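Local coordinates for acyl-CoA synthetase (AMP-forming)/AMP-acid ligase II-like protein (PDB 4GS5) that probably joins medium-chain fatty acids or related carboxylic acids to coenzyme A through an acyl-adenylate, as an ATP-dependent AMP-binding enzyme, at residues A[268-278]-A[311-319]; A[329-337]-A[345-353]. One frame throughout, in Å; residues are numbered along the deposited sequence.

Contact 1 (A[268-278]-A[311-319]); sequences RIAAVFHHLNI and RLTAEIRSR
Arg319 reaches from helix 306-319 to the side of helix 262-276 and lies along Val272, its CD 3.8 Å from Val272 CG2. Its side chain is extended as far as NE, with CG anti to the backbone N (chi1 -170°), which carries the guanidinium to Ala271, whose CB lies over one face, 3.7 Å from Arg319 NH2. Arg319 NE also comes within 3.2 Å of Arg268 O, but the angle is too poor for a hydrogen bond.

Val272 is a knob in a hole formed by Leu312, Glu315, Ile316 and Arg319. Its CG1 branch meets Leu312 CD1 at 3.6 Å, while CG2 runs beside the arginine. Leu312 CD1 is shared further, lying obliquely against Phe273 CE1 at 3.7 Å and touching Ile278 CD1. At the solvent-side margin, His275 ND1 is buried without a hydrogen-bonding partner, 3.6 Å from Glu315 OE2.

The axes of helix segments 268-276 and 311-319 approach to 9.8 Å at 136° between their directions. Ile269, Phe273, Leu312 and Ile316 continue inward onto strands 282-289 and 295-301, giving the two-helix layer over a three-stranded sheet that belongs to the small C-terminal domain of adenylate-forming enzymes.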
ATOM      1  N   ARG A 268     -23.947   6.480  -4.991  1.00 37.07           N
ATOM      2  CA  ARG A 268     -25.190   5.878  -5.481  1.00 40.20           C
ATOM      3  C   ARG A 268     -26.428   6.743  -5.236  1.00 44.87           C
ATOM      4  O   ARG A 268     -27.293   6.868  -6.105  1.00 49.03           O
ATOM      5  CB  ARG A 268     -25.384   4.483  -4.880  1.00 40.75           C
ATOM      6  CG  ARG A 268     -24.496   3.451  -5.536  1.00 50.89           C
ATOM      7  CD  ARG A 268     -24.471   2.120  -4.801  1.00 58.43           C
ATOM      8  NE  ARG A 268     -23.387   1.277  -5.302  1.00 60.00           N
ATOM      9  CZ  ARG A 268     -23.452   0.568  -6.423  1.00 62.72           C
ATOM     10  NH1 ARG A 268     -24.555   0.592  -7.161  1.00 64.84           N
ATOM     11  NH2 ARG A 268     -22.411  -0.164  -6.809  1.00 61.96           N
ATOM     12  N   ILE A 269     -26.516   7.338  -4.052  1.00 39.42           N
ATOM     13  CA  ILE A 269     -27.599   8.267  -3.763  1.00 39.12           C
ATOM     14  C   ILE A 269     -27.475   9.574  -4.561  1.00 39.56           C
ATOM     15  O   ILE A 269     -28.480  10.166  -4.958  1.00 41.74           O
ATOM     16  CB  ILE A 269     -27.661   8.567  -2.266  1.00 39.74           C
ATOM     17  CG1 ILE A 269     -28.259   7.358  -1.547  1.00 44.52           C
ATOM     18  CG2 ILE A 269     -28.482   9.814  -2.002  1.00 38.54           C
ATOM     19  CD1 ILE A 269     -28.010   7.345  -0.072  1.00 49.51           C
ATOM     20  N   ALA A 270     -26.242  10.012  -4.801  1.00 37.38           N
ATOM     21  CA  ALA A 270     -26.011  11.224  -5.584  1.00 39.62           C
ATOM     22  C   ALA A 270     -26.639  11.121  -6.970  1.00 44.58           C
ATOM     23  O   ALA A 270     -27.240  12.079  -7.452  1.00 51.91           O
ATOM     24  CB  ALA A 270     -24.519  11.519  -5.697  1.00 40.24           C
ATOM     25  N   ALA A 271     -26.492   9.967  -7.618  1.00 44.92           N
ATOM     26  CA  ALA A 271     -27.102   9.762  -8.933  1.00 47.43           C
ATOM     27  C   ALA A 271     -28.626   9.912  -8.855  1.00 47.60           C
ATOM     28  O   ALA A 271     -29.261  10.370  -9.802  1.00 48.04           O
ATOM     29  CB  ALA A 271     -26.720   8.404  -9.513  1.00 46.76           C
ATOM     30  N   VAL A 272     -29.205   9.531  -7.718  1.00 46.70           N
ATOM     31  CA  VAL A 272     -30.637   9.701  -7.514  1.00 44.92           C
ATOM     32  C   VAL A 272     -31.000  11.181  -7.377  1.00 45.72           C
ATOM     33  O   VAL A 272     -31.912  11.658  -8.043  1.00 47.51           O
ATOM     34  CB  VAL A 272     -31.136   8.928  -6.287  1.00 44.63           C
ATOM     35  CG1 VAL A 272     -32.557   9.361  -5.922  1.00 42.23           C
ATOM     36  CG2 VAL A 272     -31.062   7.428  -6.548  1.00 46.32           C
ATOM     37  N   PHE A 273     -30.287  11.905  -6.516  1.00 42.87           N
ATOM     38  CA  PHE A 273     -30.499  13.350  -6.381  1.00 46.84           C
ATOM     39  C   PHE A 273     -30.400  14.067  -7.728  1.00 50.41           C
ATOM     40  O   PHE A 273     -31.293  14.824  -8.104  1.00 52.16           O
ATOM     41  CB  PHE A 273     -29.487  13.962  -5.411  1.00 45.78           C
ATOM     42  CG  PHE A 273     -29.898  13.880  -3.971  1.00 42.61           C
ATOM     43  CD1 PHE A 273     -30.055  12.656  -3.348  1.00 40.42           C
ATOM     44  CD2 PHE A 273     -30.098  15.032  -3.233  1.00 43.19           C
ATOM     45  CE1 PHE A 273     -30.425  12.588  -2.017  1.00 43.36           C
ATOM     46  CE2 PHE A 273     -30.471  14.972  -1.908  1.00 43.23           C
ATOM     47  CZ  PHE A 273     -30.633  13.750  -1.297  1.00 44.35           C
ATOM     48  N   HIS A 274     -29.305  13.833  -8.446  1.00 54.31           N
ATOM     49  CA  HIS A 274     -29.102  14.470  -9.750  1.00 61.10           C
ATOM     50  C   HIS A 274     -30.289  14.187 -10.662  1.00 62.01           C
ATOM     51  O   HIS A 274     -30.823  15.093 -11.310  1.00 62.65           O
ATOM     52  CB  HIS A 274     -27.803  13.975 -10.401  1.00 64.52           C
ATOM     53  CG  HIS A 274     -27.717  14.253 -11.872  1.00 69.08           C
ATOM     54  ND1 HIS A 274     -28.178  13.369 -12.826  1.00 70.76           N
ATOM     55  CD2 HIS A 274     -27.221  15.313 -12.551  1.00 70.81           C
ATOM     56  CE1 HIS A 274     -27.971  13.875 -14.029  1.00 73.00           C
ATOM     57  NE2 HIS A 274     -27.391  15.053 -13.891  1.00 73.00           N
ATOM     58  N   HIS A 275     -30.704  12.923 -10.693  1.00 63.02           N
ATOM     59  CA  HIS A 275     -31.808  12.485 -11.539  1.00 66.93           C
ATOM     60  C   HIS A 275     -33.128  13.169 -11.187  1.00 61.78           C
ATOM     61  O   HIS A 275     -33.990  13.341 -12.050  1.00 61.36           O
ATOM     62  CB  HIS A 275     -31.971  10.964 -11.463  1.00 71.62           C
ATOM     63  CG  HIS A 275     -33.115  10.438 -12.274  1.00 79.85           C
ATOM     64  ND1 HIS A 275     -34.275   9.960 -11.704  1.00 80.67           N
ATOM     65  CD2 HIS A 275     -33.277  10.319 -13.614  1.00 84.66           C
ATOM     66  CE1 HIS A 275     -35.103   9.570 -12.656  1.00 83.97           C
ATOM     67  NE2 HIS A 275     -34.521   9.776 -13.824  1.00 86.08           N
ATOM     68  N   LEU A 276     -33.283  13.545  -9.919  1.00 57.51           N
ATOM     69  CA  LEU A 276     -34.489  14.237  -9.464  1.00 61.64           C
ATOM     70  C   LEU A 276     -34.288  15.746  -9.338  1.00 62.46           C
ATOM     71  O   LEU A 276     -35.190  16.465  -8.901  1.00 63.45           O
ATOM     72  CB  LEU A 276     -34.981  13.661  -8.130  1.00 63.05           C
ATOM     73  CG  LEU A 276     -35.949  12.476  -8.190  1.00 66.83           C
ATOM     74  CD1 LEU A 276     -35.373  11.335  -9.016  1.00 68.99           C
ATOM     75  CD2 LEU A 276     -36.298  12.000  -6.787  1.00 65.09           C
ATOM     76  N   ASN A 277     -33.106  16.223  -9.719  1.00 61.91           N
ATOM     77  CA  ASN A 277     -32.787  17.645  -9.630  1.00 66.35           C
ATOM     78  C   ASN A 277     -32.965  18.216  -8.215  1.00 62.71           C
ATOM     79  O   ASN A 277     -33.565  19.274  -8.024  1.00 64.33           O
ATOM     80  CB  ASN A 277     -33.603  18.446 -10.652  1.00 77.86           C
ATOM     81  CG  ASN A 277     -33.264  19.927 -10.640  1.00 89.35           C
ATOM     82  OD1 ASN A 277     -34.079  20.758 -10.232  1.00 95.72           O
ATOM     83  ND2 ASN A 277     -32.052  20.262 -11.076  1.00 91.30           N
ATOM     84  N   ILE A 278     -32.442  17.498  -7.227  1.00 54.50           N
ATOM     85  CA  ILE A 278     -32.440  17.971  -5.854  1.00 48.67           C
ATOM     86  C   ILE A 278     -31.093  18.611  -5.563  1.00 49.79           C
ATOM     87  O   ILE A 278     -30.058  17.945  -5.616  1.00 46.70           O
ATOM     88  CB  ILE A 278     -32.671  16.814  -4.879  1.00 49.92           C
ATOM     89  CG1 ILE A 278     -33.976  16.093  -5.221  1.00 53.94           C
ATOM     90  CG2 ILE A 278     -32.704  17.319  -3.449  1.00 47.10           C
ATOM     91  CD1 ILE A 278     -34.311  14.949  -4.287  1.00 51.69           C
ATOM     92  N   ARG A 311     -40.824  10.755  -3.556  1.00 52.79           N
ATOM     93  CA  ARG A 311     -40.139  10.376  -4.789  1.00 51.34           C
ATOM     94  C   ARG A 311     -38.717   9.924  -4.467  1.00 48.21           C
ATOM     95  O   ARG A 311     -38.241   8.907  -4.970  1.00 42.83           O
ATOM     96  CB  ARG A 311     -40.082  11.537  -5.786  1.00 55.28           C
ATOM     97  CG  ARG A 311     -41.335  11.727  -6.627  1.00 66.68           C
ATOM     98  CD  ARG A 311     -41.024  12.486  -7.917  1.00 73.01           C
ATOM     99  NE  ARG A 311     -40.295  11.650  -8.872  1.00 77.19           N
ATOM    100  CZ  ARG A 311     -39.970  12.021 -10.108  1.00 81.85           C
ATOM    101  NH1 ARG A 311     -40.301  13.227 -10.551  1.00 84.57           N
ATOM    102  NH2 ARG A 311     -39.308  11.184 -10.902  1.00 82.90           N
ATOM    103  N   LEU A 312     -38.040  10.697  -3.626  1.00 48.36           N
ATOM    104  CA  LEU A 312     -36.648  10.426  -3.314  1.00 46.78           C
ATOM    105  C   LEU A 312     -36.522   9.060  -2.665  1.00 44.95           C
ATOM    106  O   LEU A 312     -35.727   8.217  -3.095  1.00 42.77           O
ATOM    107  CB  LEU A 312     -36.098  11.491  -2.374  1.00 43.57           C
ATOM    108  CG  LEU A 312     -34.725  11.115  -1.833  1.00 44.22           C
ATOM    109  CD1 LEU A 312     -33.696  11.101  -2.965  1.00 42.58           C
ATOM    110  CD2 LEU A 312     -34.331  12.069  -0.720  1.00 48.55           C
ATOM    111  N   THR A 313     -37.311   8.861  -1.618  1.00 46.09           N
ATOM    112  CA  THR A 313     -37.310   7.613  -0.874  1.00 47.28           C
ATOM    113  C   THR A 313     -37.515   6.413  -1.796  1.00 49.55           C
ATOM    114  O   THR A 313     -36.770   5.428  -1.723  1.00 44.52           O
ATOM    115  CB  THR A 313     -38.395   7.630   0.216  1.00 51.42           C
ATOM    116  OG1 THR A 313     -38.048   8.599   1.215  1.00 55.26           O
ATOM    117  CG2 THR A 313     -38.539   6.256   0.865  1.00 48.36           C
ATOM    118  N   ALA A 314     -38.517   6.503  -2.667  1.00 49.53           N
ATOM    119  CA  ALA A 314     -38.845   5.404  -3.573  1.00 52.54           C
ATOM    120  C   ALA A 314     -37.741   5.130  -4.597  1.00 51.79           C
ATOM    121  O   ALA A 314     -37.384   3.975  -4.844  1.00 54.18           O
ATOM    122  CB  ALA A 314     -40.187   5.661  -4.277  1.00 54.12           C
ATOM    123  N   GLU A 315     -37.206   6.187  -5.196  1.00 49.20           N
ATOM    124  CA  GLU A 315     -36.143   6.036  -6.190  1.00 52.53           C
ATOM    125  C   GLU A 315     -34.897   5.385  -5.585  1.00 50.48           C
ATOM    126  O   GLU A 315     -34.260   4.542  -6.221  1.00 47.10           O
ATOM    127  CB  GLU A 315     -35.796   7.386  -6.833  1.00 59.95           C
ATOM    128  CG  GLU A 315     -34.469   7.416  -7.588  1.00 69.01           C
ATOM    129  CD  GLU A 315     -34.535   6.782  -8.968  1.00 80.32           C
ATOM    130  OE1 GLU A 315     -35.548   6.111  -9.273  1.00 84.41           O
ATOM    131  OE2 GLU A 315     -33.569   6.963  -9.749  1.00 83.32           O
ATOM    132  N   ILE A 316     -34.564   5.771  -4.353  1.00 48.13           N
ATOM    133  CA  ILE A 316     -33.412   5.203  -3.657  1.00 43.07           C
ATOM    134  C   ILE A 316     -33.626   3.712  -3.431  1.00 46.03           C
ATOM    135  O   ILE A 316     -32.751   2.893  -3.728  1.00 44.79           O
ATOM    136  CB  ILE A 316     -33.155   5.907  -2.302  1.00 39.98           C
ATOM    137  CG1 ILE A 316     -32.569   7.301  -2.539  1.00 36.92           C
ATOM    138  CG2 ILE A 316     -32.173   5.107  -1.463  1.00 42.41           C
ATOM    139  CD1 ILE A 316     -32.185   8.040  -1.267  1.00 37.69           C
ATOM    140  N   ARG A 317     -34.810   3.370  -2.935  1.00 43.37           N
ATOM    141  CA  ARG A 317     -35.146   1.991  -2.626  1.00 49.13           C
ATOM    142  C   ARG A 317     -35.125   1.083  -3.866  1.00 50.01           C
ATOM    143  O   ARG A 317     -34.962  -0.131  -3.746  1.00 45.56           O
ATOM    144  CB  ARG A 317     -36.506   1.939  -1.924  1.00 53.80           C
ATOM    145  CG  ARG A 317     -36.894   0.574  -1.383  1.00 61.11           C
ATOM    146  CD  ARG A 317     -37.996   0.713  -0.339  1.00 69.39           C
ATOM    147  NE  ARG A 317     -38.714  -0.540  -0.126  1.00 77.58           N
ATOM    148  CZ  ARG A 317     -39.714  -0.688   0.737  1.00 84.09           C
ATOM    149  NH1 ARG A 317     -40.110   0.342   1.477  1.00 84.78           N
ATOM    150  NH2 ARG A 317     -40.320  -1.866   0.862  1.00 86.42           N
ATOM    151  N   SER A 318     -35.282   1.674  -5.051  1.00 52.24           N
ATOM    152  CA  SER A 318     -35.289   0.910  -6.298  1.00 52.34           C
ATOM    153  C   SER A 318     -33.890   0.684  -6.862  1.00 46.57           C
ATOM    154  O   SER A 318     -33.698  -0.124  -7.778  1.00 43.13           O
ATOM    155  CB  SER A 318     -36.142   1.619  -7.353  1.00 58.45           C
ATOM    156  OG  SER A 318     -37.514   1.608  -6.995  1.00 63.17           O
ATOM    157  N   ARG A 319     -32.921   1.417  -6.322  1.00 42.69           N
ATOM    158  CA  ARG A 319     -31.555   1.403  -6.836  1.00 42.28           C
ATOM    159  C   ARG A 319     -30.593   0.576  -5.973  1.00 36.06           C
ATOM    160  O   ARG A 319     -29.489   0.231  -6.414  1.00 34.15           O
ATOM    161  CB  ARG A 319     -31.041   2.839  -6.967  1.00 53.38           C
ATOM    162  CG  ARG A 319     -29.728   2.964  -7.721  1.00 68.07           C
ATOM    163  CD  ARG A 319     -29.133   4.363  -7.598  1.00 74.93           C
ATOM    164  NE  ARG A 319     -27.740   4.401  -8.037  1.00 77.90           N
ATOM    165  CZ  ARG A 319     -27.353   4.714  -9.270  1.00 83.51           C
ATOM    166  NH1 ARG A 319     -28.260   5.026 -10.194  1.00 85.84           N
ATOM    167  NH2 ARG A 319     -26.059   4.722  -9.576  1.00 84.43           N
TER

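Contact 2 (A[329-337]-A[345-353]); sequences IYFAKAFAK and KRATFQKLS. With EDO (1,2-ethanediol), chain R.
Thr348 OG1 is held by two backbone groups: it accepts Ala336 N at 2.9 Å, in a bond bent to 140° at the hydrogen, and is itself hydrogen-bonded to Asp344 O, one turn earlier. With OG1 beside its own backbone N (chi1 -66°), the hydroxyl faces the extended chain, and the methyl CG2 is left to lie obliquely against Phe335 CD1 at 3.8 Å. Replacing the threonine by a valine would probably leave Ala336 N without this acceptor and Asp344 O without its hydroxyl partner, and loosen the tie between the extended chain and the first turn of the helix. Beside this bond Ala336 CB settles against Ala347 CB, and the bent chain of Lys351 brings NZ close to the same methyl.

These residues tie the loop that follows edge strand 329-332 of the C-terminal domain's three-stranded sheet to the terminal helix 345-351, which also rests on strands 282-289 and 295-301 through Thr348 and Phe349.

Farther along, Phe349 turns its edge to the face of Tyr330 in a T-shaped pair, ring centroids 5.5 Å apart and planes at 85°. The tyrosine hydroxyl is hydrogen-bonded to Glu287. Leu352 spreads its two methyls over one face of the strand: CD1 presses on Tyr330 CB at 3.5 Å, and CD2 reaches Ala332 CB at 3.9 Å. A 1,2-ethanediol, probably from the crystallisation liquor, lies between Lys351, Leu352 and the end of the strand, where its O2 takes a nearly straight bond from Lys333 N at 2.7 Å; C1 packs on Leu352 CD2.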
ATOM      1  N   ILE A 329     -34.355   9.224   7.159  1.00 36.57           N
ATOM      2  CA  ILE A 329     -33.863  10.443   6.544  1.00 40.01           C
ATOM      3  C   ILE A 329     -34.036  11.578   7.537  1.00 42.92           C
ATOM      4  O   ILE A 329     -35.149  11.866   7.978  1.00 43.41           O
ATOM      5  CB  ILE A 329     -34.600  10.756   5.229  1.00 42.22           C
ATOM      6  CG1 ILE A 329     -34.372   9.624   4.220  1.00 44.25           C
ATOM      7  CG2 ILE A 329     -34.144  12.104   4.660  1.00 38.94           C
ATOM      8  CD1 ILE A 329     -35.041   9.840   2.884  1.00 49.96           C
ATOM      9  N   TYR A 330     -32.922  12.190   7.920  1.00 38.47           N
ATOM     10  CA  TYR A 330     -32.939  13.326   8.830  1.00 41.47           C
ATOM     11  C   TYR A 330     -32.777  14.601   8.027  1.00 43.35           C
ATOM     12  O   TYR A 330     -31.996  14.640   7.078  1.00 39.04           O
ATOM     13  CB  TYR A 330     -31.783  13.242   9.822  1.00 42.24           C
ATOM     14  CG  TYR A 330     -31.892  12.132  10.834  1.00 41.58           C
ATOM     15  CD1 TYR A 330     -32.617  12.304  12.003  1.00 45.15           C
ATOM     16  CD2 TYR A 330     -31.244  10.921  10.636  1.00 38.78           C
ATOM     17  CE1 TYR A 330     -32.712  11.293  12.940  1.00 44.02           C
ATOM     18  CE2 TYR A 330     -31.328   9.908  11.566  1.00 39.06           C
ATOM     19  CZ  TYR A 330     -32.070  10.101  12.718  1.00 43.37           C
ATOM     20  OH  TYR A 330     -32.163   9.088  13.647  1.00 48.59           O
ATOM     21  N   PHE A 331     -33.499  15.644   8.410  1.00 40.83           N
ATOM     22  CA  PHE A 331     -33.346  16.942   7.762  1.00 44.61           C
ATOM     23  C   PHE A 331     -32.743  17.922   8.750  1.00 48.76           C
ATOM     24  O   PHE A 331     -33.243  18.060   9.863  1.00 51.17           O
ATOM     25  CB  PHE A 331     -34.698  17.477   7.279  1.00 51.11           C
ATOM     26  CG  PHE A 331     -35.277  16.706   6.125  1.00 53.71           C
ATOM     27  CD1 PHE A 331     -34.990  17.077   4.817  1.00 52.70           C
ATOM     28  CD2 PHE A 331     -36.105  15.614   6.347  1.00 54.81           C
ATOM     29  CE1 PHE A 331     -35.512  16.369   3.750  1.00 54.61           C
ATOM     30  CE2 PHE A 331     -36.633  14.896   5.285  1.00 57.74           C
ATOM     31  CZ  PHE A 331     -36.336  15.275   3.983  1.00 56.42           C
ATOM     32  N   ALA A 332     -31.678  18.603   8.344  1.00 48.72           N
ATOM     33  CA  ALA A 332     -31.054  19.627   9.177  1.00 53.54           C
ATOM     34  C   ALA A 332     -31.238  21.006   8.560  1.00 57.72           C
ATOM     35  O   ALA A 332     -31.102  21.179   7.346  1.00 59.36           O
ATOM     36  CB  ALA A 332     -29.566  19.325   9.365  1.00 50.54           C
ATOM     37  N   LYS A 333     -31.520  21.996   9.399  1.00 62.13           N
ATOM     38  CA  LYS A 333     -31.685  23.364   8.922  1.00 63.45           C
ATOM     39  C   LYS A 333     -30.411  23.866   8.251  1.00 63.62           C
ATOM     40  O   LYS A 333     -30.460  24.464   7.174  1.00 65.22           O
ATOM     41  CB  LYS A 333     -32.099  24.291  10.069  1.00 69.16           C
ATOM     42  N   ALA A 334     -29.269  23.610   8.886  1.00 59.31           N
ATOM     43  CA  ALA A 334     -27.974  23.967   8.318  1.00 54.01           C
ATOM     44  C   ALA A 334     -26.901  22.976   8.758  1.00 50.23           C
ATOM     45  O   ALA A 334     -26.845  22.581   9.930  1.00 49.60           O
ATOM     46  CB  ALA A 334     -27.579  25.398   8.707  1.00 59.52           C
ATOM     47  N   PHE A 335     -26.073  22.549   7.807  1.00 45.20           N
ATOM     48  CA  PHE A 335     -24.968  21.654   8.127  1.00 44.99           C
ATOM     49  C   PHE A 335     -23.893  22.437   8.863  1.00 47.60           C
ATOM     50  O   PHE A 335     -23.590  23.562   8.497  1.00 46.69           O
ATOM     51  CB  PHE A 335     -24.364  21.042   6.865  1.00 40.59           C
ATOM     52  CG  PHE A 335     -25.200  19.950   6.255  1.00 43.23           C
ATOM     53  CD1 PHE A 335     -26.343  19.479   6.897  1.00 43.22           C
ATOM     54  CD2 PHE A 335     -24.828  19.380   5.041  1.00 42.21           C
ATOM     55  CE1 PHE A 335     -27.113  18.465   6.330  1.00 40.14           C
ATOM     56  CE2 PHE A 335     -25.587  18.366   4.468  1.00 41.77           C
ATOM     57  CZ  PHE A 335     -26.735  17.910   5.113  1.00 40.25           C
ATOM     58  N   ALA A 336     -23.324  21.831   9.899  1.00 54.35           N
ATOM     59  CA  ALA A 336     -22.179  22.403  10.593  1.00 56.51           C
ATOM     60  C   ALA A 336     -20.966  22.354   9.687  1.00 54.71           C
ATOM     61  O   ALA A 336     -20.768  21.388   8.947  1.00 51.21           O
ATOM     62  CB  ALA A 336     -21.900  21.647  11.879  1.00 59.39           C
ATOM     63  N   LYS A 337     -20.148  23.399   9.739  1.00 57.12           N
ATOM     64  CA  LYS A 337     -18.982  23.455   8.876  1.00 58.83           C
ATOM     65  C   LYS A 337     -17.693  23.693   9.649  1.00 58.45           C
ATOM     66  O   LYS A 337     -17.680  24.411  10.651  1.00 62.34           O
ATOM     67  CB  LYS A 337     -19.175  24.504   7.783  1.00 62.66           C
ATOM     68  CG  LYS A 337     -19.461  23.889   6.432  1.00 64.20           C
ATOM     69  CD  LYS A 337     -20.591  24.601   5.729  1.00 68.52           C
ATOM     70  CE  LYS A 337     -21.063  23.790   4.534  1.00 70.94           C
ATOM     71  NZ  LYS A 337     -22.304  24.361   3.942  1.00 74.72           N
ATOM     72  N   LYS A 345     -19.570  16.421   9.610  1.00 47.03           N
ATOM     73  CA  LYS A 345     -20.666  15.455   9.643  1.00 45.89           C
ATOM     74  C   LYS A 345     -21.000  15.019  11.058  1.00 46.42           C
ATOM     75  O   LYS A 345     -22.169  14.998  11.446  1.00 42.56           O
ATOM     76  CB  LYS A 345     -20.353  14.252   8.761  1.00 42.79           C
ATOM     77  CG  LYS A 345     -20.201  14.635   7.297  1.00 44.18           C
ATOM     78  CD  LYS A 345     -19.831  13.446   6.438  1.00 42.60           C
ATOM     79  CE  LYS A 345     -19.491  13.899   5.017  1.00 41.62           C
ATOM     80  NZ  LYS A 345     -18.976  12.777   4.197  1.00 37.03           N
ATOM     81  N   ARG A 346     -19.970  14.682  11.825  1.00 50.22           N
ATOM     82  CA  ARG A 346     -20.132  14.300  13.223  1.00 54.13           C
ATOM     83  C   ARG A 346     -20.862  15.374  14.046  1.00 50.03           C
ATOM     84  O   ARG A 346     -21.800  15.067  14.784  1.00 47.86           O
ATOM     85  CB  ARG A 346     -18.768  13.970  13.831  1.00 62.72           C
ATOM     86  CG  ARG A 346     -18.788  13.626  15.308  1.00 71.55           C
ATOM     87  CD  ARG A 346     -17.645  12.682  15.639  1.00 77.42           C
ATOM     88  NE  ARG A 346     -17.811  11.412  14.935  1.00 80.11           N
ATOM     89  CZ  ARG A 346     -18.418  10.346  15.453  1.00 81.71           C
ATOM     90  NH1 ARG A 346     -18.541   9.231  14.741  1.00 74.77           N
ATOM     91  NH2 ARG A 346     -18.901  10.394  16.689  1.00 87.52           N
ATOM     92  N   ALA A 347     -20.444  16.629  13.914  1.00 49.01           N
ATOM     93  CA  ALA A 347     -21.074  17.718  14.666  1.00 52.63           C
ATOM     94  C   ALA A 347     -22.508  17.934  14.193  1.00 55.94           C
ATOM     95  O   ALA A 347     -23.424  18.115  15.003  1.00 54.45           O
ATOM     96  CB  ALA A 347     -20.273  19.006  14.535  1.00 56.06           C
ATOM     97  N   THR A 348     -22.694  17.895  12.875  1.00 54.90           N
ATOM     98  CA  THR A 348     -24.021  17.996  12.276  1.00 51.61           C
ATOM     99  C   THR A 348     -24.961  16.950  12.861  1.00 49.97           C
ATOM    100  O   THR A 348     -26.119  17.248  13.168  1.00 50.83           O
ATOM    101  CB  THR A 348     -23.973  17.846  10.734  1.00 41.05           C
ATOM    102  OG1 THR A 348     -23.264  18.955  10.166  1.00 44.35           O
ATOM    103  CG2 THR A 348     -25.377  17.811  10.145  1.00 41.97           C
ATOM    104  N   PHE A 349     -24.470  15.725  13.019  1.00 44.85           N
ATOM    105  CA  PHE A 349     -25.341  14.650  13.478  1.00 44.66           C
ATOM    106  C   PHE A 349     -25.759  14.826  14.938  1.00 52.22           C
ATOM    107  O   PHE A 349     -26.932  14.680  15.265  1.00 56.34           O
ATOM    108  CB  PHE A 349     -24.726  13.267  13.239  1.00 41.53           C
ATOM    109  CG  PHE A 349     -25.729  12.162  13.277  1.00 42.41           C
ATOM    110  CD1 PHE A 349     -26.629  11.999  12.238  1.00 43.40           C
ATOM    111  CD2 PHE A 349     -25.798  11.306  14.360  1.00 46.00           C
ATOM    112  CE1 PHE A 349     -27.570  11.000  12.268  1.00 46.04           C
ATOM    113  CE2 PHE A 349     -26.744  10.291  14.401  1.00 50.03           C
ATOM    114  CZ  PHE A 349     -27.633  10.137  13.355  1.00 51.45           C
ATOM    115  N   GLN A 350     -24.801  15.146  15.803  1.00 59.73           N
ATOM    116  CA  GLN A 350     -25.079  15.390  17.216  1.00 68.96           C
ATOM    117  C   GLN A 350     -26.135  16.472  17.399  1.00 70.00           C
ATOM    118  O   GLN A 350     -26.991  16.381  18.279  1.00 70.54           O
ATOM    119  CB  GLN A 350     -23.809  15.821  17.946  1.00 79.67           C
ATOM    120  CG  GLN A 350     -22.846  14.699  18.293  1.00 86.63           C
ATOM    121  CD  GLN A 350     -21.585  15.222  18.965  1.00 96.89           C
ATOM    122  OE1 GLN A 350     -20.636  15.639  18.294  1.00 97.86           O
ATOM    123  NE2 GLN A 350     -21.574  15.215  20.296  1.00101.80           N
ATOM    124  N   LYS A 351     -26.054  17.509  16.575  1.00 70.75           N
ATOM    125  CA  LYS A 351     -26.978  18.625  16.672  1.00 75.47           C
ATOM    126  C   LYS A 351     -28.409  18.154  16.439  1.00 76.52           C
ATOM    127  O   LYS A 351     -29.338  18.626  17.089  1.00 81.13           O
ATOM    128  CB  LYS A 351     -26.606  19.714  15.666  1.00 77.68           C
ATOM    129  CG  LYS A 351     -27.053  21.107  16.078  1.00 85.11           C
ATOM    130  CD  LYS A 351     -26.746  22.147  15.002  1.00 87.81           C
ATOM    131  CE  LYS A 351     -25.253  22.270  14.728  1.00 88.25           C
ATOM    132  NZ  LYS A 351     -24.954  23.386  13.780  1.00 87.93           N
ATOM    133  N   LEU A 352     -28.583  17.210  15.522  1.00 70.64           N
ATOM    134  CA  LEU A 352     -29.913  16.687  15.218  1.00 73.06           C
ATOM    135  C   LEU A 352     -30.690  16.278  16.466  1.00 82.48           C
ATOM    136  O   LEU A 352     -31.910  16.114  16.417  1.00 85.27           O
ATOM    137  CB  LEU A 352     -29.830  15.523  14.227  1.00 66.61           C
ATOM    138  CG  LEU A 352     -29.460  15.961  12.810  1.00 63.24           C
ATOM    139  CD1 LEU A 352     -29.385  14.780  11.884  1.00 63.70           C
ATOM    140  CD2 LEU A 352     -30.481  16.962  12.305  1.00 67.46           C
ATOM    141  N   SER A 353     -29.987  16.123  17.584  1.00 88.58           N
ATOM    142  CA  SER A 353     -30.633  15.829  18.863  1.00 93.64           C
ATOM    143  C   SER A 353     -31.083  17.107  19.575  1.00 96.08           C
ATOM    144  O   SER A 353     -32.234  17.225  20.000  1.00 96.56           O
ATOM    145  CB  SER A 353     -29.699  15.025  19.769  1.00 96.31           C
ATOM    146  OG  SER A 353     -30.167  15.026  21.105  1.00101.42           O
TER
HETATM  147  C1  EDO R 417     -30.584  20.250  13.574  1.00 59.30           C
HETATM  148  O1  EDO R 417     -29.374  20.465  14.306  1.00 62.18           O
HETATM  149  C2  EDO R 417     -30.699  21.336  12.521  1.00 58.58           C
HETATM  150  O2  EDO R 417     -32.016  21.294  11.961  1.00 62.21           O

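Contacts 1 and 2 cover opposite faces of one three-stranded sheet, with centres about 21 Å apart. Strand 329-332 connects them: Tyr330 and Ala332 point to 345-353, whereas Ile329 and Phe331 pack on helix 306-319. Direct touch is made by Ile329 CD1, 3.7 Å from Thr313 OG1 and 4.3 Å from Leu312 CD2. Both centres lie about 34 Å from the centre of the chain, in the small C-terminal domain. The connection within contact 2 probably carries much of the A10 motif, whose lysine serves adenylation in relatives; contact 1, across the sheet, is structural packing.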